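PDB 3VSN: Non-sulfated chondroitin lyase E66 from Autographa californica nucleopolyhedrovirus, which cleaves chondroitin as a polysaccharide lyase of the occlusion-derived virus envelope and is essential for oral infectivity, perhaps by digesting the chondroitin sulfate barrier of the host midgut. Local coordinates for residues 475-480 against 554-559; 488-493 against 534-539. One frame throughout, in Å; residues are numbered along the deposited sequence.

How the contacts relate
Both contacts lie in the beta-sandwich part of the lyase, away from the catalytic residues, with their centres about 10 Å apart. They share one antiparallel sheet, in which strands 472-480 and 533-540 are neighbours. Contact 1 joins the first of these to strand 550-558 of a second sheet. Contact 2 sets the start of helix 490-496 on strand 533-540. Along the chain the order is 475-480, 488-493, 534-539, 554-559, so contact 1 encloses contact 2. The two meet directly: Val476 bonds through its backbone to Val536, and Arg479 forms a salt bridge with Glu534. Helix, first sheet and second sheet are thus joined in succession.

Contact 1: 475-480 against 554-559; sequences IVLSRD and YKLNVE
Val476 and Tyr554 mark the closest backbone approach, their CA atoms 6.8 Å apart, and 475-480 and 554-559 belong to different sheets. The chain bends sharply at Val476. There Val476 and Leu477 both face Val536, a classic beta bulge. Tyr554 carries the contact from the other sheet. With chi1 at 68°, Tyr554 swings its ring out so that one face lies against Val476. Val476 CA stands over the ring centre, 4.3 Å from the centroid and 2° off the normal, a CH-pi contact. The two methyls of Val476 straddle the root of the ring: CG1 is 3.8 Å from Tyr554 CD1, and CG2 is 3.9 Å from Tyr554 CD2. Leu556 adds a second touch, its CD2 lying 3.7 Å from Val476 O. The same methyl is 4.5 Å from Leu477 CD2, a looser apolar contact. Cys511 of strand 509-513 also packs on Val476 and Leu556. Two polar groups here have partners outside the pair: Tyr554 OH bonds to Arg366 O, and Val476 O to Ser387 OG. All five touching residues are buried. The two sheets therefore meet here through apolar and CH-pi packing, with the tyrosine hydroxyl held from outside the pair.

Contact 2: 488-493 against 534-539; sequences LSFEAQ and ELVEQI
Phe490, in the first turn of helix 490-496, comes nearest to Val536 of strand 533-540, with their CA atoms 7.2 Å apart. Glu534 reaches the start of the helix. Its CG is anti to the backbone N and the chain runs on extended, which brings the carboxylate to two backbone N-H groups. Phe490 N donates to Glu534 OE1 at 2.9 Å, with an angle of 165° at the hydrogen. Glu491 N donates to Glu534 OE2 at 3.2 Å, and this bond is more bent, at 147°. Both donors come on the syn side but well out of the carboxylate plane. The Phe490 ring runs past the same carboxylate, the two planes only 14° apart, and Phe490 CG is 3.5 Å from Glu534 OE1. Farther along, Val536 CG2 touches Phe490 CD2 at 3.7 Å and makes an off-centre CH-pi contact with the ring. Ser489 is the N-cap: its OG accepts from Ala492 N at 3.1 Å. Gln493 NE2 ties back to Leu488 O at 2.9 Å. Arg479 gives Glu534 OE1 a salt bridge as well, and this charge and the helix N-terminus would both probably favour an ionised carboxylate. The helix start thus sits on strand 533-540 beside strand 472-480, while Thr504 and Phe506 of strand 504-506 pack against Phe490.

Contact 1: 475-480 against 554-559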
# COMPACT_ATOMS: atom_id res chain seq x y z
N ILE A 475 -19.04 -10.01 7.03
CA ILE A 475 -18.24 -9.85 8.24
C ILE A 475 -18.29 -8.39 8.70
O ILE A 475 -18.02 -7.47 7.93
CB ILE A 475 -16.78 -10.31 8.03
CG1 ILE A 475 -16.76 -11.80 7.64
CG2 ILE A 475 -15.93 -10.06 9.27
CD1 ILE A 475 -15.40 -12.33 7.26
N VAL A 476 -18.66 -8.20 9.97
CA VAL A 476 -18.68 -6.87 10.59
C VAL A 476 -17.39 -6.64 11.38
O VAL A 476 -16.76 -5.58 11.27
CB VAL A 476 -19.94 -6.70 11.47
CG1 VAL A 476 -19.91 -5.37 12.22
CG2 VAL A 476 -21.20 -6.80 10.62
N LEU A 477 -17.00 -7.63 12.19
CA LEU A 477 -15.76 -7.58 12.96
C LEU A 477 -15.12 -8.95 12.94
O LEU A 477 -15.81 -9.97 13.01
CB LEU A 477 -16.01 -7.19 14.42
CG LEU A 477 -15.56 -5.85 15.03
CD1 LEU A 477 -15.48 -5.99 16.54
CD2 LEU A 477 -14.24 -5.32 14.47
N SER A 478 -13.79 -8.98 12.86
CA SER A 478 -13.03 -10.23 12.86
C SER A 478 -11.84 -10.12 13.80
O SER A 478 -11.29 -9.04 13.98
CB SER A 478 -12.56 -10.56 11.45
OG SER A 478 -11.79 -9.49 10.91
N ARG A 479 -11.46 -11.24 14.40
CA ARG A 479 -10.25 -11.27 15.22
C ARG A 479 -9.48 -12.58 15.08
O ARG A 479 -10.07 -13.66 14.99
CB ARG A 479 -10.55 -10.96 16.70
CG ARG A 479 -11.07 -12.13 17.52
CD ARG A 479 -11.23 -11.75 18.99
NE ARG A 479 -11.84 -12.85 19.76
CZ ARG A 479 -11.15 -13.74 20.48
NH1 ARG A 479 -9.83 -13.66 20.56
NH2 ARG A 479 -11.79 -14.70 21.13
N ASP A 480 -8.16 -12.44 15.05
CA ASP A 480 -7.22 -13.55 15.13
C ASP A 480 -7.17 -13.94 16.60
O ASP A 480 -6.68 -13.17 17.43
CB ASP A 480 -5.85 -13.07 14.63
CG ASP A 480 -4.77 -14.15 14.68
OD1 ASP A 480 -4.83 -15.06 15.53
OD2 ASP A 480 -3.82 -14.05 13.87
N TYR A 554 -23.58 -1.86 8.49
CA TYR A 554 -22.95 -1.69 9.79
C TYR A 554 -22.08 -0.44 9.81
O TYR A 554 -21.83 0.17 8.77
CB TYR A 554 -22.12 -2.94 10.15
CG TYR A 554 -20.90 -3.14 9.28
CD1 TYR A 554 -19.66 -2.60 9.65
CD2 TYR A 554 -20.97 -3.86 8.09
CE1 TYR A 554 -18.54 -2.78 8.85
CE2 TYR A 554 -19.85 -4.05 7.29
CZ TYR A 554 -18.64 -3.50 7.68
OH TYR A 554 -17.52 -3.68 6.89
N LYS A 555 -21.62 -0.07 11.00
CA LYS A 555 -20.62 0.99 11.11
C LYS A 555 -19.54 0.59 12.11
O LYS A 555 -19.77 -0.24 13.00
CB LYS A 555 -21.26 2.33 11.49
CG LYS A 555 -21.69 2.45 12.94
CD LYS A 555 -21.95 3.90 13.34
CE LYS A 555 -22.13 3.98 14.85
NZ LYS A 555 -22.77 5.24 15.31
N LEU A 556 -18.36 1.16 11.92
CA LEU A 556 -17.26 0.99 12.85
C LEU A 556 -16.91 2.37 13.42
O LEU A 556 -17.00 3.37 12.72
CB LEU A 556 -16.04 0.39 12.13
CG LEU A 556 -16.18 -0.99 11.46
CD1 LEU A 556 -14.89 -1.36 10.74
CD2 LEU A 556 -16.56 -2.08 12.46
N ASN A 557 -16.54 2.40 14.70
CA ASN A 557 -16.05 3.60 15.38
C ASN A 557 -14.70 3.34 15.97
O ASN A 557 -14.43 2.22 16.41
CB ASN A 557 -16.94 3.97 16.57
CG ASN A 557 -18.25 4.55 16.16
OD1 ASN A 557 -18.31 5.48 15.36
ND2 ASN A 557 -19.32 4.03 16.74
N VAL A 558 -13.87 4.38 16.04
CA VAL A 558 -12.69 4.35 16.89
C VAL A 558 -13.19 4.26 18.33
O VAL A 558 -14.07 5.03 18.74
CB VAL A 558 -11.81 5.61 16.71
CG1 VAL A 558 -10.63 5.58 17.67
CG2 VAL A 558 -11.32 5.71 15.27
N GLU A 559 -12.63 3.33 19.09
CA GLU A 559 -13.00 3.16 20.50
C GLU A 559 -12.84 4.48 21.24
O GLU A 559 -11.82 5.15 21.12
CB GLU A 559 -12.15 2.06 21.16
CG GLU A 559 -12.62 1.71 22.56
CD GLU A 559 -11.88 0.52 23.16
OE1 GLU A 559 -10.85 0.09 22.60
OE2 GLU A 559 -12.34 0.04 24.21

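Contact 2: 488-493 against 534-539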
# COMPACT_ATOMS: atom_id res chain seq x y z
N LEU A 488 -12.57 -8.99 25.83
CA LEU A 488 -13.13 -10.33 26.02
C LEU A 488 -13.53 -10.91 24.66
O LEU A 488 -13.59 -10.17 23.67
CB LEU A 488 -14.34 -10.31 26.97
CG LEU A 488 -14.15 -9.85 28.42
CD1 LEU A 488 -15.48 -9.92 29.16
CD2 LEU A 488 -13.10 -10.67 29.15
N SER A 489 -13.81 -12.21 24.61
CA SER A 489 -14.25 -12.83 23.36
C SER A 489 -15.53 -12.14 22.89
O SER A 489 -16.25 -11.52 23.69
CB SER A 489 -14.49 -14.33 23.53
OG SER A 489 -15.71 -14.57 24.22
N PHE A 490 -15.81 -12.23 21.59
CA PHE A 490 -17.02 -11.62 21.04
C PHE A 490 -18.28 -12.19 21.70
O PHE A 490 -19.22 -11.45 21.99
CB PHE A 490 -17.09 -11.78 19.52
CG PHE A 490 -16.00 -11.04 18.77
CD1 PHE A 490 -15.30 -9.99 19.36
CD2 PHE A 490 -15.71 -11.38 17.45
CE1 PHE A 490 -14.31 -9.31 18.66
CE2 PHE A 490 -14.73 -10.71 16.74
CZ PHE A 490 -14.03 -9.67 17.35
N GLU A 491 -18.29 -13.50 21.97
CA GLU A 491 -19.44 -14.11 22.62
C GLU A 491 -19.62 -13.62 24.06
O GLU A 491 -20.74 -13.33 24.48
CB GLU A 491 -19.39 -15.64 22.55
CG GLU A 491 -20.74 -16.30 22.80
CD GLU A 491 -20.90 -17.63 22.07
OE1 GLU A 491 -20.09 -18.54 22.33
OE2 GLU A 491 -21.85 -17.77 21.27
N ALA A 492 -18.52 -13.52 24.81
CA ALA A 492 -18.57 -13.00 26.17
C ALA A 492 -19.04 -11.54 26.21
O ALA A 492 -19.83 -11.16 27.07
CB ALA A 492 -17.22 -13.14 26.86
N GLN A 493 -18.56 -10.73 25.27
CA GLN A 493 -19.00 -9.34 25.14
C GLN A 493 -20.50 -9.27 24.87
O GLN A 493 -21.21 -8.47 25.47
CB GLN A 493 -18.24 -8.61 24.03
CG GLN A 493 -16.80 -8.26 24.36
CD GLN A 493 -16.17 -7.35 23.32
OE1 GLN A 493 -16.71 -6.29 23.00
NE2 GLN A 493 -15.03 -7.77 22.78
N GLU A 534 -12.50 -15.54 15.20
CA GLU A 534 -13.87 -15.29 15.68
C GLU A 534 -14.46 -14.10 14.92
O GLU A 534 -13.74 -13.13 14.62
CB GLU A 534 -13.89 -15.03 17.20
CG GLU A 534 -15.27 -15.12 17.83
CD GLU A 534 -15.30 -14.70 19.30
OE1 GLU A 534 -14.39 -13.97 19.75
OE2 GLU A 534 -16.27 -15.09 20.01
N LEU A 535 -15.75 -14.17 14.61
CA LEU A 535 -16.42 -13.14 13.81
C LEU A 535 -17.67 -12.59 14.47
O LEU A 535 -18.36 -13.29 15.20
CB LEU A 535 -16.84 -13.70 12.45
CG LEU A 535 -15.85 -14.41 11.53
CD1 LEU A 535 -16.60 -15.06 10.38
CD2 LEU A 535 -14.79 -13.44 11.00
N VAL A 536 -17.94 -11.32 14.20
CA VAL A 536 -19.29 -10.76 14.30
C VAL A 536 -19.73 -10.59 12.85
O VAL A 536 -19.00 -10.00 12.05
CB VAL A 536 -19.31 -9.41 15.03
CG1 VAL A 536 -20.72 -8.83 15.04
CG2 VAL A 536 -18.79 -9.55 16.45
N GLU A 537 -20.90 -11.12 12.51
CA GLU A 537 -21.33 -11.12 11.11
C GLU A 537 -22.82 -10.84 10.97
O GLU A 537 -23.58 -10.96 11.93
CB GLU A 537 -20.96 -12.44 10.43
CG GLU A 537 -21.65 -13.67 11.01
CD GLU A 537 -21.15 -15.00 10.45
OE1 GLU A 537 -20.09 -15.02 9.79
OE2 GLU A 537 -21.82 -16.03 10.68
N GLN A 538 -23.23 -10.45 9.76
CA GLN A 538 -24.63 -10.35 9.41
C GLN A 538 -24.94 -11.43 8.38
O GLN A 538 -24.44 -11.38 7.24
CB GLN A 538 -24.97 -8.95 8.88
CG GLN A 538 -25.03 -7.88 9.97
CD GLN A 538 -25.43 -6.51 9.47
OE1 GLN A 538 -25.81 -6.34 8.31
NE2 GLN A 538 -25.36 -5.51 10.35
N ILE A 539 -25.73 -12.41 8.79
CA ILE A 539 -26.07 -13.55 7.94
C ILE A 539 -27.13 -13.13 6.91
O ILE A 539 -28.13 -12.50 7.25
CB ILE A 539 -26.54 -14.77 8.76
CG1 ILE A 539 -25.41 -15.24 9.70
CG2 ILE A 539 -26.97 -15.91 7.85
CD1 ILE A 539 -25.85 -16.16 10.83